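Local coordinates for beta-N-acetylhexosaminidase (Akkermansia muciniphila, PDB 6JEB), which hydrolyses terminal N-acetylglucosamine and N-acetylgalactosamine residues from the non-reducing ends of glycans and from chitobiose, as a family 20 glycoside hydrolase, at residues M96-R101 and W400-P405; T129-W134 and N213-A218; Y350-F355 and H396-A401. One frame throughout, in Å; residues are numbered along the deposited sequence.

Contact 1 of 3, residues M96-R101 and W400-P405; sequences MVDPAR and WAERLP. With ACM (acetamide), chain C.
At the mouth of the family 20 catalytic TIM barrel, where strands 92-97 and 392-399 run out into loops, M96, D98 and R101 meet W400, A401 and E402, and four of these six (R101 and W400 to E402) bind substrate. The methyl of M96 sits over one face of the W400 indole: CE is 3.5 Å from the centroid of the six-membered ring, close to its normal, and SD follows over the same ring at 4.1 Å, a CH-pi and Met-aromatic pair. The chi1 of D98, with CG anti to its N (-177°), sets the carboxylate at the edge of the indole, almost perpendicular to it. There OD2 takes two donors from opposite faces of its plane, the backbone N of A401 at 2.9 Å on the anti side, nearly straight at 167°, and NH1 of R101 at 2.8 Å on the syn side. OD1 also accepts from the N of R101, closing an Asx motif. The guanidinium of R101 thus has D98 in its plane and E402 over one face. E402 OE2 is 3.3 Å from NH2 of R101, but well out of the guanidinium plane, making this a salt bridge of charge alone. Beyond the pair, NE of R101 bonds to Q132 and NH2 pairs with D130. A water donates to the carbonyl oxygens of both R101 and E402, tying the two backbones together. D98 in the plane, together with Q132 and D130, holds the arginine in its rotation, while E402 adds only charge over the face; the positive group probably offsets the closeness of the two acids, D98 OD2 and E402 OE1 being 4.2 Å apart.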
loop_
_atom_site.group_PDB
_atom_site.type_symbol
_atom_site.label_atom_id
_atom_site.label_comp_id
_atom_site.label_asym_id
_atom_site.label_seq_id
_atom_site.Cartn_x
_atom_site.Cartn_y
_atom_site.Cartn_z
ATOM N N MET A 96 0.883 -1.202 -1.295
ATOM C CA MET A 96 0.114 -2.369 -0.880
ATOM C C MET A 96 0.562 -3.568 -1.697
ATOM O O MET A 96 0.644 -3.490 -2.928
ATOM C CB MET A 96 -1.388 -2.161 -1.085
ATOM C CG MET A 96 -2.235 -3.341 -0.585
ATOM S SD MET A 96 -3.783 -3.499 -1.485
ATOM C CE MET A 96 -3.170 -4.352 -2.948
ATOM N N VAL A 97 0.853 -4.671 -1.014
ATOM C CA VAL A 97 1.087 -5.948 -1.676
ATOM C C VAL A 97 -0.142 -6.827 -1.501
ATOM O O VAL A 97 -0.964 -6.625 -0.597
ATOM C CB VAL A 97 2.374 -6.660 -1.191
ATOM C CG1 VAL A 97 3.602 -5.870 -1.612
ATOM C CG2 VAL A 97 2.340 -6.890 0.326
ATOM N N ASP A 98 -0.265 -7.819 -2.383
ATOM C CA ASP A 98 -1.474 -8.632 -2.519
ATOM C C ASP A 98 -1.109 -10.110 -2.431
ATOM O O ASP A 98 -1.224 -10.859 -3.410
ATOM C CB ASP A 98 -2.161 -8.296 -3.843
ATOM C CG ASP A 98 -3.479 -9.028 -4.047
ATOM O OD1 ASP A 98 -3.983 -9.707 -3.119
ATOM O OD2 ASP A 98 -4.017 -8.898 -5.168
ATOM N N PRO A 99 -0.679 -10.574 -1.254
ATOM C CA PRO A 99 -0.399 -12.009 -1.112
ATOM C C PRO A 99 -1.650 -12.859 -1.184
ATOM O O PRO A 99 -1.538 -14.067 -1.420
ATOM C CB PRO A 99 0.278 -12.109 0.261
ATOM C CG PRO A 99 -0.290 -10.922 1.026
ATOM C CD PRO A 99 -0.398 -9.826 -0.013
ATOM N N ALA A 100 -2.843 -12.268 -1.003
ATOM C CA ALA A 100 -4.074 -13.034 -1.187
ATOM C C ALA A 100 -4.146 -13.628 -2.588
ATOM O O ALA A 100 -4.520 -14.796 -2.757
ATOM C CB ALA A 100 -5.293 -12.148 -0.933
ATOM N N ARG A 101 -3.806 -12.836 -3.610
ATOM C CA ARG A 101 -3.883 -13.336 -4.980
ATOM C C ARG A 101 -2.709 -14.243 -5.325
ATOM O O ARG A 101 -2.896 -15.291 -5.954
ATOM C CB ARG A 101 -3.973 -12.169 -5.967
ATOM C CG ARG A 101 -5.408 -11.712 -6.249
ATOM C CD ARG A 101 -6.189 -11.380 -4.966
ATOM N NE ARG A 101 -7.515 -10.879 -5.310
ATOM C CZ ARG A 101 -7.765 -9.616 -5.652
ATOM N NH1 ARG A 101 -6.782 -8.717 -5.663
ATOM N NH2 ARG A 101 -8.994 -9.250 -5.984
ATOM N N TRP A 400 -1.749 -4.880 -7.156
ATOM C CA TRP A 400 -2.661 -6.018 -7.152
ATOM C C TRP A 400 -2.046 -7.176 -7.926
ATOM O O TRP A 400 -1.389 -6.980 -8.951
ATOM C CB TRP A 400 -3.979 -5.616 -7.805
ATOM C CG TRP A 400 -4.685 -4.499 -7.092
ATOM C CD1 TRP A 400 -4.781 -3.191 -7.493
ATOM C CD2 TRP A 400 -5.411 -4.602 -5.864
ATOM N NE1 TRP A 400 -5.523 -2.473 -6.579
ATOM C CE2 TRP A 400 -5.930 -3.318 -5.575
ATOM C CE3 TRP A 400 -5.686 -5.662 -4.986
ATOM C CZ2 TRP A 400 -6.684 -3.058 -4.435
ATOM C CZ3 TRP A 400 -6.446 -5.407 -3.855
ATOM C CH2 TRP A 400 -6.943 -4.114 -3.593
ATOM N N ALA A 401 -2.268 -8.396 -7.434
ATOM C CA ALA A 401 -1.473 -9.528 -7.894
ATOM C C ALA A 401 -2.294 -10.652 -8.516
ATOM O O ALA A 401 -1.798 -11.779 -8.598
ATOM C CB ALA A 401 -0.559 -10.051 -6.784
ATOM N N GLU A 402 -3.523 -10.380 -8.972
ATOM C CA GLU A 402 -4.251 -11.401 -9.729
ATOM C C GLU A 402 -3.347 -12.036 -10.776
ATOM O O GLU A 402 -3.354 -13.263 -10.963
ATOM C CB GLU A 402 -5.477 -10.800 -10.438
ATOM C CG GLU A 402 -6.651 -10.401 -9.545
ATOM C CD GLU A 402 -6.598 -8.949 -9.113
ATOM O OE1 GLU A 402 -5.484 -8.389 -9.044
ATOM O OE2 GLU A 402 -7.674 -8.359 -8.860
ATOM N N ARG A 403 -2.545 -11.215 -11.462
ATOM C CA ARG A 403 -1.748 -11.659 -12.599
ATOM C C ARG A 403 -0.246 -11.531 -12.352
ATOM O O ARG A 403 0.533 -11.537 -13.310
ATOM C CB ARG A 403 -2.135 -10.876 -13.856
ATOM C CG ARG A 403 -3.577 -11.050 -14.286
ATOM C CD ARG A 403 -3.805 -12.397 -14.949
ATOM N NE ARG A 403 -5.125 -12.452 -15.560
ATOM C CZ ARG A 403 -5.505 -13.376 -16.432
ATOM N NH1 ARG A 403 -4.664 -14.341 -16.785
ATOM N NH2 ARG A 403 -6.724 -13.333 -16.952
ATOM N N LEU A 404 0.191 -11.420 -11.097
ATOM C CA LEU A 404 1.612 -11.252 -10.787
ATOM C C LEU A 404 2.048 -12.384 -9.868
ATOM O O LEU A 404 1.914 -12.288 -8.639
ATOM C CB LEU A 404 1.892 -9.880 -10.175
ATOM C CG LEU A 404 1.505 -8.697 -11.066
ATOM C CD1 LEU A 404 1.619 -7.374 -10.305
ATOM C CD2 LEU A 404 2.354 -8.662 -12.346
ATOM N N PRO A 405 2.571 -13.481 -10.423
ATOM C CA PRO A 405 2.713 -14.715 -9.638
ATOM C C PRO A 405 3.966 -14.840 -8.788
ATOM O O PRO A 405 4.032 -15.778 -7.983
ATOM C CB PRO A 405 2.672 -15.809 -10.721
ATOM C CG PRO A 405 3.262 -15.137 -11.927
ATOM C CD PRO A 405 2.784 -13.706 -11.865
HETATM C C1 ACM C . -10.131 -2.243 -5.381
HETATM O O ACM C . -9.537 -1.908 -6.355
HETATM N N ACM C . -10.985 -3.385 -5.465
HETATM C C2 ACM C . -10.040 -1.517 -4.050
HETATM O O HOH W 1 -4.750 -14.637 -8.405
#

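Contact 2 of 3, residues T129-W134 and N213-A218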
loop_
_atom_site.group_PDB
_atom_site.type_symbol
_atom_site.label_atom_id
_atom_site.label_comp_id
_atom_site.label_asym_id
_atom_site.label_seq_id
_atom_site.Cartn_x
_atom_site.Cartn_y
_atom_site.Cartn_z
ATOM N N THR A 129 -6.429 -11.097 2.372
ATOM C CA THR A 129 -7.603 -11.926 2.134
ATOM C C THR A 129 -8.325 -11.462 0.878
ATOM O O THR A 129 -8.446 -10.261 0.627
ATOM C CB THR A 129 -8.581 -11.891 3.331
ATOM O OG1 THR A 129 -9.243 -10.624 3.383
ATOM C CG2 THR A 129 -7.854 -12.116 4.655
ATOM N N ASP A 130 -8.813 -12.418 0.093
ATOM C CA ASP A 130 -9.633 -12.081 -1.065
ATOM C C ASP A 130 -10.361 -13.335 -1.542
ATOM O O ASP A 130 -10.513 -14.305 -0.788
ATOM C CB ASP A 130 -8.791 -11.406 -2.164
ATOM C CG ASP A 130 -9.610 -10.419 -2.979
ATOM O OD1 ASP A 130 -10.438 -10.876 -3.800
ATOM O OD2 ASP A 130 -9.458 -9.189 -2.772
ATOM N N ASN A 131 -10.806 -13.315 -2.803
ATOM C CA ASN A 131 -11.554 -14.442 -3.348
ATOM C C ASN A 131 -10.650 -15.631 -3.630
ATOM O O ASN A 131 -11.115 -16.778 -3.586
ATOM C CB ASN A 131 -12.224 -14.021 -4.651
ATOM C CG ASN A 131 -13.300 -12.982 -4.441
ATOM O OD1 ASN A 131 -14.105 -13.083 -3.509
ATOM N ND2 ASN A 131 -13.332 -11.982 -5.314
ATOM N N GLN A 132 -9.372 -15.367 -3.933
ATOM C CA GLN A 132 -8.428 -16.351 -4.449
ATOM C C GLN A 132 -7.535 -16.943 -3.369
ATOM O O GLN A 132 -6.713 -17.817 -3.671
ATOM C CB GLN A 132 -7.552 -15.716 -5.547
ATOM C CG GLN A 132 -8.308 -15.275 -6.798
ATOM C CD GLN A 132 -9.037 -13.941 -6.642
ATOM O OE1 GLN A 132 -8.874 -13.238 -5.647
ATOM N NE2 GLN A 132 -9.862 -13.600 -7.634
ATOM N N GLY A 133 -7.671 -16.494 -2.126
ATOM C CA GLY A 133 -6.824 -16.986 -1.063
ATOM C C GLY A 133 -6.956 -16.182 0.212
ATOM O O GLY A 133 -7.424 -15.036 0.199
ATOM N N TRP A 134 -6.539 -16.795 1.319
ATOM C CA TRP A 134 -6.580 -16.200 2.649
ATOM C C TRP A 134 -5.249 -16.541 3.301
ATOM O O TRP A 134 -4.911 -17.724 3.407
ATOM C CB TRP A 134 -7.744 -16.804 3.452
ATOM C CG TRP A 134 -7.849 -16.259 4.847
ATOM C CD1 TRP A 134 -6.979 -16.480 5.880
ATOM C CD2 TRP A 134 -8.858 -15.369 5.353
ATOM N NE1 TRP A 134 -7.384 -15.779 6.995
ATOM C CE2 TRP A 134 -8.541 -15.101 6.700
ATOM C CE3 TRP A 134 -10.012 -14.795 4.802
ATOM C CZ2 TRP A 134 -9.321 -14.264 7.503
ATOM C CZ3 TRP A 134 -10.784 -13.954 5.604
ATOM C CH2 TRP A 134 -10.435 -13.707 6.939
ATOM N N ASN A 213 -15.645 -23.400 -3.965
ATOM C CA ASN A 213 -14.197 -23.529 -3.937
ATOM C C ASN A 213 -13.568 -22.146 -3.904
ATOM O O ASN A 213 -14.199 -21.145 -4.248
ATOM C CB ASN A 213 -13.690 -24.290 -5.166
ATOM C CG ASN A 213 -14.215 -25.698 -5.221
ATOM O OD1 ASN A 213 -14.245 -26.398 -4.213
ATOM N ND2 ASN A 213 -14.654 -26.119 -6.399
ATOM N N VAL A 214 -12.307 -22.100 -3.477
ATOM C CA VAL A 214 -11.555 -20.857 -3.564
ATOM C C VAL A 214 -11.483 -20.437 -5.029
ATOM O O VAL A 214 -11.319 -21.270 -5.931
ATOM C CB VAL A 214 -10.165 -21.044 -2.931
ATOM C CG1 VAL A 214 -9.323 -19.768 -3.072
ATOM C CG2 VAL A 214 -10.296 -21.446 -1.460
ATOM N N ARG A 215 -11.640 -19.141 -5.280
ATOM C CA ARG A 215 -11.777 -18.662 -6.649
ATOM C C ARG A 215 -10.461 -18.808 -7.404
ATOM O O ARG A 215 -9.379 -18.570 -6.852
ATOM C CB ARG A 215 -12.222 -17.200 -6.651
ATOM C CG ARG A 215 -12.931 -16.785 -7.932
ATOM C CD ARG A 215 -13.355 -15.329 -7.866
ATOM N NE ARG A 215 -14.002 -14.874 -9.092
ATOM C CZ ARG A 215 -15.318 -14.865 -9.293
ATOM N NH1 ARG A 215 -16.145 -15.314 -8.351
ATOM N NH2 ARG A 215 -15.809 -14.411 -10.444
ATOM N N THR A 216 -10.556 -19.199 -8.680
ATOM C CA THR A 216 -9.382 -19.376 -9.523
ATOM C C THR A 216 -9.338 -18.384 -10.669
ATOM O O THR A 216 -8.423 -18.448 -11.498
ATOM C CB THR A 216 -9.325 -20.803 -10.084
ATOM O OG1 THR A 216 -10.435 -21.006 -10.969
ATOM C CG2 THR A 216 -9.357 -21.827 -8.957
ATOM N N THR A 217 -10.305 -17.474 -10.738
ATOM C CA THR A 217 -10.399 -16.480 -11.790
ATOM C C THR A 217 -10.601 -15.120 -11.141
ATOM O O THR A 217 -10.797 -15.009 -9.928
ATOM C CB THR A 217 -11.577 -16.792 -12.719
ATOM O OG1 THR A 217 -12.788 -16.857 -11.946
ATOM C CG2 THR A 217 -11.355 -18.122 -13.427
ATOM N N ALA A 218 -10.534 -14.074 -11.959
ATOM C CA ALA A 218 -10.855 -12.735 -11.494
ATOM C C ALA A 218 -12.367 -12.537 -11.547
ATOM O O ALA A 218 -13.129 -13.508 -11.518
ATOM C CB ALA A 218 -10.120 -11.688 -12.336
#
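Two loops without regular secondary structure touch where the CA atoms of Q132 and R215 come within 4.6 Å, and a single backbone bond joins them, from N of R215 to O of N131 at 3.0 Å. The side chain of V214 lies beside this bond, CG1 reaching 3.3 Å from O of Q132. R215 and Q132 carry most of the contact. The chain of R215 is extended from CG to NE, lies alongside N131 and points the same way, with CD 3.7 Å from N131 CB. At the far end the guanidinium turns back on its own loop and grips O of A218 side-on through NE and NH2, with that oxygen nearly in the guanidinium plane, while NH1 bonds to Q195. Q132 is bent at chi2 (79°), which carries its amide across to the same loop: NE2 donates to O of T217 at 2.8 Å, with that oxygen close to the amide plane. The other end of the amide, OE1, accepts from R101, and OD1 of N131 accepts from the N of Q195. Contact with Q132 buries O of R215, which has no hydrogen-bond partner in the model; CA of Q132 approaches it at 3.4 Å in a CA-H...O contact. The arrangement belongs to the loop rim of a TIM-barrel active site: the 129-134 loop, which follows strand 123-127, bears D130 of the charge relay with H193, and the 213-218 loop packs against it and bonds Q132, which in turn holds substrate-binding R101.

Contact 3 of 3, residues Y350-F355 and H396-A401; sequences YCYLDF and HAPVWA. With ACM (acetamide), chain C.
Within the TIM barrel, the loop that follows strand 342-345 runs along the end of strand 392-399, the two directions only 14° apart, and C351, Y352, L353 and D354 pack against A397, P398, V399 and W400. Y352, L353, D354, W400 and A401 bind substrate, so the contact builds part of the sugar pocket. Packing is tight at A397, P398 and W400. L353 N donates to O of P398 at 3.0 Å, the hydrogen bond that joins the two segments. Around it, C351 O sits 3.2 Å from P398 CD, and L353 CD1 meets A397 CB at 3.8 Å, under helix 417-426. D354 lies alongside W400 and points the same way: chi1 of 54° sets its CG between the backbone N and the carbonyl carbon, bringing the carboxylate to the indole edge, OD1 3.4 Å from W400 CD1. W400 NE1 lies over one face of the Y352 ring, 3.1 Å from CE2, the ring planes 57° apart. P398 CB lies over a face of the indole, and its CG meets Y352 CE1. No side faces solvent; the looser part is an apolar fringe, where L353 CB stands 4.2 Å from V399 CG2 and C351 CB 4.3 Å from A397 CB. Beyond the rings lies the bound acetamide, also bonded to D257, and Y352 OH donates to its O at 2.7 Å, in the plane of the tyrosine ring.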
loop_
_atom_site.group_PDB
_atom_site.type_symbol
_atom_site.label_atom_id
_atom_site.label_comp_id
_atom_site.label_asym_id
_atom_site.label_seq_id
_atom_site.Cartn_x
_atom_site.Cartn_y
_atom_site.Cartn_z
ATOM N N TYR A 350 -3.500 6.636 -11.528
ATOM C CA TYR A 350 -2.093 6.945 -11.299
ATOM C C TYR A 350 -1.380 5.901 -10.451
ATOM O O TYR A 350 -0.153 5.755 -10.546
ATOM C CB TYR A 350 -1.962 8.275 -10.546
ATOM C CG TYR A 350 -2.507 9.471 -11.277
ATOM C CD1 TYR A 350 -3.832 9.855 -11.124
ATOM C CD2 TYR A 350 -1.695 10.224 -12.117
ATOM C CE1 TYR A 350 -4.340 10.950 -11.790
ATOM C CE2 TYR A 350 -2.194 11.332 -12.787
ATOM C CZ TYR A 350 -3.517 11.687 -12.619
ATOM O OH TYR A 350 -4.024 12.779 -13.283
ATOM N N CYS A 351 -2.125 5.197 -9.594
ATOM C CA CYS A 351 -1.532 4.476 -8.473
ATOM C C CYS A 351 -1.708 2.976 -8.537
ATOM O O CYS A 351 -1.146 2.272 -7.685
ATOM C CB CYS A 351 -2.142 4.950 -7.145
ATOM S SG CYS A 351 -1.948 6.706 -6.826
ATOM N N TYR A 352 -2.483 2.466 -9.491
ATOM C CA TYR A 352 -2.736 1.032 -9.597
ATOM C C TYR A 352 -1.600 0.432 -10.417
ATOM O O TYR A 352 -1.618 0.463 -11.651
ATOM C CB TYR A 352 -4.126 0.778 -10.181
ATOM C CG TYR A 352 -5.178 0.656 -9.099
ATOM C CD1 TYR A 352 -5.120 1.455 -7.953
ATOM C CD2 TYR A 352 -6.226 -0.258 -9.211
ATOM C CE1 TYR A 352 -6.069 1.341 -6.946
ATOM C CE2 TYR A 352 -7.182 -0.377 -8.211
ATOM C CZ TYR A 352 -7.092 0.421 -7.077
ATOM O OH TYR A 352 -8.021 0.286 -6.072
ATOM N N LEU A 353 -0.597 -0.111 -9.725
ATOM C CA LEU A 353 0.616 -0.551 -10.398
ATOM C C LEU A 353 0.495 -1.953 -10.979
ATOM O O LEU A 353 1.462 -2.447 -11.577
ATOM C CB LEU A 353 1.832 -0.414 -9.476
ATOM C CG LEU A 353 2.008 1.009 -8.925
ATOM C CD1 LEU A 353 3.307 1.144 -8.137
ATOM C CD2 LEU A 353 1.924 2.074 -10.044
ATOM N N ASP A 354 -0.664 -2.600 -10.833
ATOM C CA ASP A 354 -0.915 -3.806 -11.607
ATOM C C ASP A 354 -1.133 -3.500 -13.087
ATOM O O ASP A 354 -0.972 -4.398 -13.918
ATOM C CB ASP A 354 -2.091 -4.601 -11.015
ATOM C CG ASP A 354 -3.362 -3.768 -10.846
ATOM O OD1 ASP A 354 -3.274 -2.580 -10.466
ATOM O OD2 ASP A 354 -4.466 -4.318 -11.074
ATOM N N PHE A 355 -1.473 -2.257 -13.433
ATOM C CA PHE A 355 -1.730 -1.920 -14.828
ATOM C C PHE A 355 -0.406 -1.899 -15.595
ATOM O O PHE A 355 0.645 -1.608 -15.018
ATOM C CB PHE A 355 -2.393 -0.541 -14.937
ATOM C CG PHE A 355 -3.786 -0.451 -14.324
ATOM C CD1 PHE A 355 -4.418 -1.558 -13.769
ATOM C CD2 PHE A 355 -4.453 0.766 -14.307
ATOM C CE1 PHE A 355 -5.699 -1.454 -13.211
ATOM C CE2 PHE A 355 -5.727 0.882 -13.753
ATOM C CZ PHE A 355 -6.351 -0.232 -13.206
ATOM N N HIS A 396 -0.852 6.272 -1.897
ATOM C CA HIS A 396 -0.812 4.834 -1.651
ATOM C C HIS A 396 -0.966 4.122 -2.985
ATOM O O HIS A 396 -1.932 4.374 -3.710
ATOM C CB HIS A 396 -1.983 4.483 -0.729
ATOM C CG HIS A 396 -1.876 3.156 -0.041
ATOM N ND1 HIS A 396 -1.111 2.964 1.091
ATOM C CD2 HIS A 396 -2.499 1.975 -0.282
ATOM C CE1 HIS A 396 -1.249 1.717 1.506
ATOM N NE2 HIS A 396 -2.086 1.093 0.689
ATOM N N ALA A 397 -0.033 3.231 -3.309
ATOM C CA ALA A 397 -0.061 2.535 -4.597
ATOM C C ALA A 397 -0.215 1.034 -4.404
ATOM O O ALA A 397 0.727 0.374 -3.927
ATOM C CB ALA A 397 1.210 2.832 -5.392
ATOM N N PRO A 398 -1.359 0.452 -4.758
ATOM C CA PRO A 398 -1.508 -1.009 -4.677
ATOM C C PRO A 398 -0.874 -1.711 -5.867
ATOM O O PRO A 398 -1.001 -1.278 -7.018
ATOM C CB PRO A 398 -3.032 -1.215 -4.701
ATOM C CG PRO A 398 -3.640 0.158 -4.525
ATOM C CD PRO A 398 -2.634 1.133 -5.032
ATOM N N VAL A 399 -0.211 -2.834 -5.579
ATOM C CA VAL A 399 0.305 -3.696 -6.637
ATOM C C VAL A 399 -0.523 -4.978 -6.648
ATOM O O VAL A 399 -0.069 -6.040 -6.197
ATOM C CB VAL A 399 1.817 -3.963 -6.501
ATOM C CG1 VAL A 399 2.383 -4.432 -7.842
ATOM C CG2 VAL A 399 2.566 -2.710 -6.025
ATOM N N TRP A 400 -1.749 -4.880 -7.156
ATOM C CA TRP A 400 -2.661 -6.018 -7.152
ATOM C C TRP A 400 -2.046 -7.176 -7.926
ATOM O O TRP A 400 -1.389 -6.980 -8.951
ATOM C CB TRP A 400 -3.979 -5.616 -7.805
ATOM C CG TRP A 400 -4.685 -4.499 -7.092
ATOM C CD1 TRP A 400 -4.781 -3.191 -7.493
ATOM C CD2 TRP A 400 -5.411 -4.602 -5.864
ATOM N NE1 TRP A 400 -5.523 -2.473 -6.579
ATOM C CE2 TRP A 400 -5.930 -3.318 -5.575
ATOM C CE3 TRP A 400 -5.686 -5.662 -4.986
ATOM C CZ2 TRP A 400 -6.684 -3.058 -4.435
ATOM C CZ3 TRP A 400 -6.446 -5.407 -3.855
ATOM C CH2 TRP A 400 -6.943 -4.114 -3.593
ATOM N N ALA A 401 -2.268 -8.396 -7.434
ATOM C CA ALA A 401 -1.473 -9.528 -7.894
ATOM C C ALA A 401 -2.294 -10.652 -8.516
ATOM O O ALA A 401 -1.798 -11.779 -8.598
ATOM C CB ALA A 401 -0.559 -10.051 -6.784
HETATM C C1 ACM C . -10.131 -2.243 -5.381
HETATM O O ACM C . -9.537 -1.908 -6.355
HETATM N N ACM C . -10.985 -3.385 -5.465
HETATM C C2 ACM C . -10.040 -1.517 -4.050
#

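Overall arrangement
Contacts 1 and 3 are core, sharing W400 and A401 and joined by neighbouring barrel strands: M96 of strand 92-97 makes backbone hydrogen bonds with A397 and V399 of strand 392-399. Contact 2 is more peripheral, partly exposed, and nested within the chain loop that contact 1 closes; R101 of contact 1 is the residue whose polar end joins the two. Chemistry follows place. Contact 3 rests on close apolar and aromatic packing with one backbone bond, contact 1 adds a largely buried salt-bridge network, and contact 2 relies on hydrogen bonds to carbonyl oxygens. Contacts 1 and 3 both touch the acetamide, whereas contacts 2 and 3 do not touch each other.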